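Local atomic coordinates of glycosyl hyrolase, family 3 (Deinococcus radiodurans, PDB entry 3TEV), a protein that probably hydrolyses O-glycosidic bonds, as expected of a member of glycoside hydrolase family 3. Residues A[260-263]-A[264-268]. Residues are numbered along the deposited sequence; the frame is centred on the assembly and turned at random.
Sequences VTDS and MGMQA
The carboxylate of D262 and the selenium of M266 meet where the chain turns after the strand, SE lying 3.7 Å from OD1 and equally far from OD2. CG of D262 stands anti to its backbone N (chi1 -158°), and with chi2 near zero OD1 is brought to the N-H of S263; that bond, N to OD1 2.7 Å, reaches the oxygen on its anti side, 25° out of the carboxylate plane. The M266 chain crosses the D262 side chain at about a right angle and bends only at its last torsion. Residues 260-263 run off strand 258-261 of the TIM barrel, and D262 falls where family 3 relatives carry their nucleophilic aspartate. A type I turn from S263 to M266 leads into helix 267-272, with M266 at the N-cap position. Within the turn, S263 OG takes a weak bond from G265 N (3.3 Å). Cutting D262 back to an alanine is likely to leave the S263 N-H without its acceptor and the selenium of M266 without the group it rests against. M264 folds back, bent at chi2 and chi3, bringing its SE into contact with OG1 of T261 at 3.7 Å. The same hydroxyl donates a hydrogen bond to D262 O, from above the carbonyl plane, and is hydrogen-bonded to M291 N.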
loop_
_atom_site.group_PDB
_atom_site.type_symbol
_atom_site.label_atom_id
_atom_site.label_comp_id
_atom_site.label_asym_id
_atom_site.label_seq_id
_atom_site.Cartn_x
_atom_site.Cartn_y
_atom_site.Cartn_z
ATOM N N VAL A 260 2.437 3.362 -2.759
ATOM C CA VAL A 260 1.303 2.694 -3.391
ATOM C C VAL A 260 0.019 3.443 -3.001
ATOM O O VAL A 260 -0.078 3.927 -1.889
ATOM C CB VAL A 260 1.246 1.148 -3.046
ATOM C CG1 VAL A 260 1.136 0.929 -1.552
ATOM C CG2 VAL A 260 0.061 0.453 -3.743
ATOM N N THR A 261 -0.939 3.567 -3.918
ATOM C CA THR A 261 -2.208 4.230 -3.609
ATOM C C THR A 261 -3.108 3.266 -2.868
ATOM O O THR A 261 -3.060 2.057 -3.137
ATOM C CB THR A 261 -3.006 4.501 -4.856
ATOM O OG1 THR A 261 -3.482 3.225 -5.368
ATOM C CG2 THR A 261 -2.169 5.232 -5.884
ATOM N N ASP A 262 -3.958 3.768 -1.973
ATOM C CA ASP A 262 -5.039 2.935 -1.449
ATOM C C ASP A 262 -5.924 2.474 -2.628
ATOM O O ASP A 262 -5.841 3.016 -3.745
ATOM C CB ASP A 262 -5.857 3.723 -0.409
ATOM C CG ASP A 262 -6.651 2.818 0.565
ATOM O OD1 ASP A 262 -6.855 1.621 0.277
ATOM O OD2 ASP A 262 -7.079 3.321 1.634
ATOM N N SER A 263 -6.769 1.477 -2.382
ATOM C CA SER A 263 -7.668 0.934 -3.410
ATOM C C SER A 263 -8.442 2.027 -4.191
ATOM O O SER A 263 -9.142 2.850 -3.583
ATOM C CB SER A 263 -8.654 -0.025 -2.742
ATOM O OG SER A 263 -9.735 -0.336 -3.615
HETATM N N MSE A 264 -8.339 2.041 -5.522
HETATM C CA MSE A 264 -9.049 3.092 -6.284
HETATM C C MSE A 264 -10.561 2.838 -6.441
HETATM O O MSE A 264 -11.275 3.676 -7.002
HETATM C CB MSE A 264 -8.401 3.344 -7.650
HETATM C CG MSE A 264 -6.901 3.625 -7.616
HETATM SE SE MSE A 264 -6.370 5.175 -6.535
HETATM C CE MSE A 264 -7.164 6.648 -7.544
ATOM N N GLY A 265 -11.025 1.687 -5.943
ATOM C CA GLY A 265 -12.439 1.287 -5.978
ATOM C C GLY A 265 -13.288 1.720 -4.784
ATOM O O GLY A 265 -14.445 1.335 -4.654
HETATM N N MSE A 266 -12.714 2.526 -3.908
HETATM C CA MSE A 266 -13.452 3.025 -2.763
HETATM C C MSE A 266 -14.388 4.158 -3.161
HETATM O O MSE A 266 -14.045 5.004 -3.997
HETATM C CB MSE A 266 -12.497 3.412 -1.640
HETATM C CG MSE A 266 -11.946 2.177 -0.933
HETATM SE SE MSE A 266 -10.387 2.566 0.146
HETATM C CE MSE A 266 -11.252 3.622 1.568
ATOM N N GLN A 267 -15.575 4.138 -2.559
ATOM C CA GLN A 267 -16.725 4.908 -3.019
ATOM C C GLN A 267 -16.474 6.404 -3.222
ATOM O O GLN A 267 -16.843 6.956 -4.258
ATOM C CB GLN A 267 -17.920 4.688 -2.085
ATOM C CG GLN A 267 -19.267 4.983 -2.736
ATOM C CD GLN A 267 -20.467 4.627 -1.852
ATOM O OE1 GLN A 267 -20.362 4.549 -0.623
ATOM N NE2 GLN A 267 -21.621 4.424 -2.486
ATOM N N ALA A 268 -15.853 7.058 -2.242
ATOM C CA ALA A 268 -15.642 8.507 -2.307
ATOM C C ALA A 268 -14.798 8.924 -3.517
ATOM O O ALA A 268 -15.097 9.930 -4.157
ATOM C CB ALA A 268 -15.039 9.035 -1.007
#